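Local coordinates for protein beta-galactosidase (Bacillus circulans subsp. alkalophilus, PDB 3TTY) that hydrolyses terminal beta-galactosidic bonds as a trimeric TIM-barrel glycoside hydrolase that binds galactose, at residues 160-171 with 217-227. Numbering follows the deposited sequence.
Sequences CEKQFRVWLKER and ISLDYRRFQSD. With ZN (zinc ion), chain G.
Phe164 and Phe224 interlock where the helices come closest: Phe164 CA sits over the Phe224 ring, 3.7 Å from its centroid. Tyr221 turns its edge onto the face of Phe164, planes at 82°, while Leu168 CD1 covers the opposite face. With chi1 at -178°, CG trans to the main-chain nitrogen, Trp167 throws its indole across to Asp227; NE1 donates 3.0 Å, close to the indole plane, to the anti side of Asp227 OD2, tilted out of the carboxylate plane, while OD1 pairs with Lys264. Replacing the indole with an alanine is likely to leave a gap beside Phe224 and Asp227 OD2 without this donor. Knobs-into-holes packing, Trp167 among Asp220, Arg223, Phe224 and Asp227, joins helices 158-172 and 215-243 (segment axes at 103°), which follow barrel strand 142-146 and precede 249-253. At one end Cys160 SG binds zinc with Cys115, Cys155 and Cys157, and accepts Gln225 NE2 (3.5 Å) near the amide plane; Cys155 is also a polar partner of Gln225 and Tyr221. At the other, the Arg171 guanidinium lies flat on that of Arg223, like charges probably eased by Asp220: OD2 bonds Arg223 NH1 (2.9 Å) but is only a long, out-of-plane charge partner of Arg171. Tyr172 holds Asp220 OD1; Glu406 and Glu493 O hold Arg223.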
loop_
_atom_site.group_PDB
_atom_site.type_symbol
_atom_site.label_atom_id
_atom_site.label_comp_id
_atom_site.label_asym_id
_atom_site.label_seq_id
_atom_site.Cartn_x
_atom_site.Cartn_y
_atom_site.Cartn_z
ATOM N N CYS A 160 2.049 25.737 14.295
ATOM C CA CYS A 160 1.931 25.959 12.867
ATOM C C CYS A 160 0.497 26.327 12.545
ATOM O O CYS A 160 0.252 27.205 11.733
ATOM C CB CYS A 160 2.379 24.736 12.065
ATOM S SG CYS A 160 4.177 24.580 11.969
ATOM N N GLU A 161 -0.449 25.667 13.204
ATOM C CA GLU A 161 -1.857 25.906 12.918
ATOM C C GLU A 161 -2.223 27.350 13.263
ATOM O O GLU A 161 -2.811 28.063 12.441
ATOM C CB GLU A 161 -2.744 24.915 13.676
ATOM C CG GLU A 161 -4.152 24.817 13.148
ATOM C CD GLU A 161 -4.832 23.527 13.566
ATOM O OE1 GLU A 161 -5.153 22.715 12.667
ATOM O OE2 GLU A 161 -5.039 23.332 14.789
ATOM N N LYS A 162 -1.848 27.790 14.464
ATOM C CA LYS A 162 -2.094 29.174 14.864
ATOM C C LYS A 162 -1.385 30.163 13.948
ATOM O O LYS A 162 -1.924 31.215 13.601
ATOM C CB LYS A 162 -1.631 29.424 16.290
ATOM C CG LYS A 162 -2.361 28.633 17.357
ATOM C CD LYS A 162 -1.738 28.985 18.683
ATOM C CE LYS A 162 -2.159 28.068 19.805
ATOM N NZ LYS A 162 -1.253 28.339 20.968
ATOM N N GLN A 163 -0.164 29.834 13.566
ATOM C CA GLN A 163 0.604 30.758 12.750
ATOM C C GLN A 163 0.059 30.756 11.317
ATOM O O GLN A 163 0.075 31.781 10.644
ATOM C CB GLN A 163 2.099 30.437 12.835
ATOM C CG GLN A 163 2.998 31.450 12.162
ATOM C CD GLN A 163 2.789 32.889 12.654
ATOM O OE1 GLN A 163 2.443 33.139 13.824
ATOM N NE2 GLN A 163 3.015 33.842 11.755
ATOM N N PHE A 164 -0.461 29.617 10.868
ATOM C CA PHE A 164 -1.194 29.555 9.604
ATOM C C PHE A 164 -2.286 30.640 9.532
ATOM O O PHE A 164 -2.467 31.299 8.504
ATOM C CB PHE A 164 -1.834 28.173 9.427
ATOM C CG PHE A 164 -2.472 27.953 8.072
ATOM C CD1 PHE A 164 -1.864 28.422 6.907
ATOM C CD2 PHE A 164 -3.660 27.242 7.959
ATOM C CE1 PHE A 164 -2.444 28.199 5.653
ATOM C CE2 PHE A 164 -4.238 27.009 6.717
ATOM C CZ PHE A 164 -3.637 27.487 5.562
ATOM N N ARG A 165 -3.003 30.820 10.634
ATOM C CA ARG A 165 -4.097 31.783 10.674
ATOM C C ARG A 165 -3.574 33.203 10.550
ATOM O O ARG A 165 -4.193 34.030 9.883
ATOM C CB ARG A 165 -4.940 31.614 11.947
ATOM C CG ARG A 165 -5.531 30.226 12.054
ATOM C CD ARG A 165 -6.269 30.000 13.360
ATOM N NE ARG A 165 -6.813 28.648 13.431
ATOM C CZ ARG A 165 -6.570 27.797 14.420
ATOM N NH1 ARG A 165 -5.796 28.165 15.427
ATOM N NH2 ARG A 165 -7.108 26.577 14.407
ATOM N N VAL A 166 -2.439 33.476 11.195
ATOM C CA VAL A 166 -1.825 34.800 11.134
ATOM C C VAL A 166 -1.408 35.058 9.698
ATOM O O VAL A 166 -1.623 36.135 9.154
ATOM C CB VAL A 166 -0.592 34.889 12.075
ATOM C CG1 VAL A 166 0.144 36.220 11.898
ATOM C CG2 VAL A 166 -1.012 34.685 13.551
ATOM N N TRP A 167 -0.828 34.038 9.076
ATOM C CA TRP A 167 -0.352 34.130 7.698
ATOM C C TRP A 167 -1.503 34.378 6.707
ATOM O O TRP A 167 -1.322 35.002 5.661
ATOM C CB TRP A 167 0.410 32.850 7.354
ATOM C CG TRP A 167 1.020 32.791 5.982
ATOM C CD1 TRP A 167 2.303 33.104 5.637
ATOM C CD2 TRP A 167 0.377 32.367 4.786
ATOM N NE1 TRP A 167 2.499 32.896 4.295
ATOM C CE2 TRP A 167 1.330 32.446 3.746
ATOM C CE3 TRP A 167 -0.911 31.916 4.487
ATOM C CZ2 TRP A 167 1.029 32.103 2.431
ATOM C CZ3 TRP A 167 -1.208 31.585 3.180
ATOM C CH2 TRP A 167 -0.244 31.682 2.167
ATOM N N LEU A 168 -2.684 33.877 7.046
ATOM C CA LEU A 168 -3.877 34.097 6.237
ATOM C C LEU A 168 -4.458 35.497 6.462
ATOM O O LEU A 168 -4.989 36.112 5.536
ATOM C CB LEU A 168 -4.918 33.020 6.546
ATOM C CG LEU A 168 -4.488 31.610 6.117
ATOM C CD1 LEU A 168 -5.244 30.534 6.873
ATOM C CD2 LEU A 168 -4.657 31.440 4.613
ATOM N N LYS A 169 -4.352 36.004 7.687
ATOM C CA LYS A 169 -4.749 37.386 7.963
ATOM C C LYS A 169 -3.861 38.370 7.176
ATOM O O LYS A 169 -4.336 39.381 6.668
ATOM C CB LYS A 169 -4.684 37.675 9.467
ATOM C CG LYS A 169 -5.594 36.774 10.296
ATOM C CD LYS A 169 -5.372 36.923 11.814
ATOM C CE LYS A 169 -6.026 35.759 12.575
ATOM N NZ LYS A 169 -5.989 35.942 14.066
ATOM N N GLU A 170 -2.574 38.054 7.062
ATOM C CA GLU A 170 -1.659 38.885 6.304
ATOM C C GLU A 170 -1.946 38.786 4.819
ATOM O O GLU A 170 -1.856 39.773 4.101
ATOM C CB GLU A 170 -0.205 38.495 6.577
ATOM C CG GLU A 170 0.089 38.305 8.056
ATOM C CD GLU A 170 1.436 38.836 8.483
ATOM O OE1 GLU A 170 2.281 38.017 8.932
ATOM O OE2 GLU A 170 1.633 40.076 8.398
ATOM N N ARG A 171 -2.299 37.594 4.354
ATOM C CA ARG A 171 -2.478 37.399 2.927
ATOM C C ARG A 171 -3.788 38.027 2.458
ATOM O O ARG A 171 -3.808 38.771 1.471
ATOM C CB ARG A 171 -2.435 35.912 2.558
ATOM C CG ARG A 171 -2.403 35.642 1.050
ATOM C CD ARG A 171 -2.241 34.148 0.744
ATOM N NE ARG A 171 -2.356 33.866 -0.685
ATOM C CZ ARG A 171 -1.325 33.856 -1.533
ATOM N NH1 ARG A 171 -0.090 34.089 -1.101
ATOM N NH2 ARG A 171 -1.526 33.593 -2.818
ATOM N N ILE A 217 -7.076 25.688 0.418
ATOM C CA ILE A 217 -6.480 25.548 1.738
ATOM C C ILE A 217 -5.139 24.793 1.657
ATOM O O ILE A 217 -4.130 25.233 2.192
ATOM C CB ILE A 217 -7.457 24.820 2.678
ATOM C CG1 ILE A 217 -8.782 25.584 2.740
ATOM C CG2 ILE A 217 -6.861 24.665 4.065
ATOM C CD1 ILE A 217 -9.809 24.969 3.683
ATOM N N SER A 218 -5.143 23.657 0.972
ATOM C CA SER A 218 -3.949 22.838 0.822
ATOM C C SER A 218 -2.829 23.621 0.150
ATOM O O SER A 218 -1.670 23.544 0.555
ATOM C CB SER A 218 -4.283 21.602 0.001
ATOM O OG SER A 218 -5.194 20.775 0.703
ATOM N N LEU A 219 -3.188 24.378 -0.878
ATOM C CA LEU A 219 -2.227 25.185 -1.615
ATOM C C LEU A 219 -1.585 26.237 -0.713
ATOM O O LEU A 219 -0.366 26.342 -0.659
ATOM C CB LEU A 219 -2.910 25.850 -2.810
ATOM C CG LEU A 219 -2.069 26.738 -3.731
ATOM C CD1 LEU A 219 -0.806 26.023 -4.157
ATOM C CD2 LEU A 219 -2.894 27.181 -4.957
ATOM N N ASP A 220 -2.416 27.010 -0.010
ATOM C CA ASP A 220 -1.938 28.008 0.943
ATOM C C ASP A 220 -1.116 27.442 2.080
ATOM O O ASP A 220 -0.201 28.093 2.555
ATOM C CB ASP A 220 -3.091 28.836 1.529
ATOM C CG ASP A 220 -3.586 29.901 0.567
ATOM O OD1 ASP A 220 -4.655 30.490 0.833
ATOM O OD2 ASP A 220 -2.921 30.124 -0.472
ATOM N N TYR A 221 -1.443 26.244 2.538
ATOM C CA TYR A 221 -0.679 25.693 3.647
ATOM C C TYR A 221 0.749 25.342 3.198
ATOM O O TYR A 221 1.725 25.557 3.934
ATOM C CB TYR A 221 -1.394 24.490 4.265
ATOM C CG TYR A 221 -0.883 24.177 5.648
ATOM C CD1 TYR A 221 -1.295 24.931 6.751
ATOM C CD2 TYR A 221 0.022 23.136 5.856
ATOM C CE1 TYR A 221 -0.820 24.650 8.027
ATOM C CE2 TYR A 221 0.497 22.846 7.122
ATOM C CZ TYR A 221 0.079 23.609 8.197
ATOM O OH TYR A 221 0.561 23.322 9.441
ATOM N N ARG A 222 0.867 24.825 1.977
ATOM C CA ARG A 222 2.175 24.545 1.410
ATOM C C ARG A 222 2.978 25.838 1.213
ATOM O O ARG A 222 4.174 25.877 1.516
ATOM C CB ARG A 222 2.044 23.723 0.119
ATOM C CG ARG A 222 1.689 22.263 0.384
ATOM C CD ARG A 222 0.924 21.601 -0.757
ATOM N NE ARG A 222 0.668 20.182 -0.481
ATOM C CZ ARG A 222 -0.289 19.734 0.336
ATOM N NH1 ARG A 222 -1.092 20.591 0.959
ATOM N NH2 ARG A 222 -0.441 18.429 0.539
ATOM N N ARG A 223 2.331 26.910 0.751
ATOM C CA ARG A 223 3.022 28.200 0.695
ATOM C C ARG A 223 3.540 28.561 2.088
ATOM O O ARG A 223 4.689 28.952 2.258
ATOM C CB ARG A 223 2.103 29.313 0.193
ATOM C CG ARG A 223 1.566 29.125 -1.197
ATOM C CD ARG A 223 0.576 30.223 -1.572
ATOM N NE ARG A 223 0.487 30.380 -3.025
ATOM C CZ ARG A 223 -0.641 30.449 -3.723
ATOM N NH1 ARG A 223 -1.819 30.383 -3.110
ATOM N NH2 ARG A 223 -0.588 30.582 -5.049
ATOM N N PHE A 224 2.665 28.416 3.077
ATOM C CA PHE A 224 2.929 28.812 4.454
ATOM C C PHE A 224 4.092 28.034 5.071
ATOM O O PHE A 224 5.020 28.614 5.653
ATOM C CB PHE A 224 1.638 28.630 5.273
ATOM C CG PHE A 224 1.848 28.625 6.756
ATOM C CD1 PHE A 224 2.328 29.750 7.408
ATOM C CD2 PHE A 224 1.551 27.501 7.499
ATOM C CE1 PHE A 224 2.529 29.747 8.785
ATOM C CE2 PHE A 224 1.752 27.482 8.872
ATOM C CZ PHE A 224 2.242 28.610 9.517
ATOM N N GLN A 225 4.035 26.710 4.950
ATOM C CA GLN A 225 5.112 25.843 5.427
ATOM C C GLN A 225 6.445 26.201 4.770
ATOM O O GLN A 225 7.470 26.320 5.432
ATOM C CB GLN A 225 4.754 24.377 5.171
ATOM C CG GLN A 225 3.738 23.819 6.179
ATOM C CD GLN A 225 4.301 23.787 7.581
ATOM O OE1 GLN A 225 5.209 23.010 7.874
ATOM N NE2 GLN A 225 3.783 24.643 8.453
ATOM N N SER A 226 6.417 26.394 3.458
ATOM C CA SER A 226 7.598 26.814 2.740
ATOM C C SER A 226 8.087 28.165 3.288
ATOM O O SER A 226 9.256 28.288 3.644
ATOM C CB SER A 226 7.314 26.862 1.244
ATOM O OG SER A 226 8.485 27.178 0.516
ATOM N N ASP A 227 7.194 29.154 3.399
ATOM C CA ASP A 227 7.558 30.451 3.972
ATOM C C ASP A 227 8.157 30.327 5.382
ATOM O O ASP A 227 9.114 31.022 5.695
ATOM C CB ASP A 227 6.362 31.424 4.028
ATOM C CG ASP A 227 5.935 31.927 2.663
ATOM O OD1 ASP A 227 6.494 31.462 1.647
ATOM O OD2 ASP A 227 5.017 32.783 2.600
HETATM ZN ZN ZN G . 4.796 23.156 13.675
#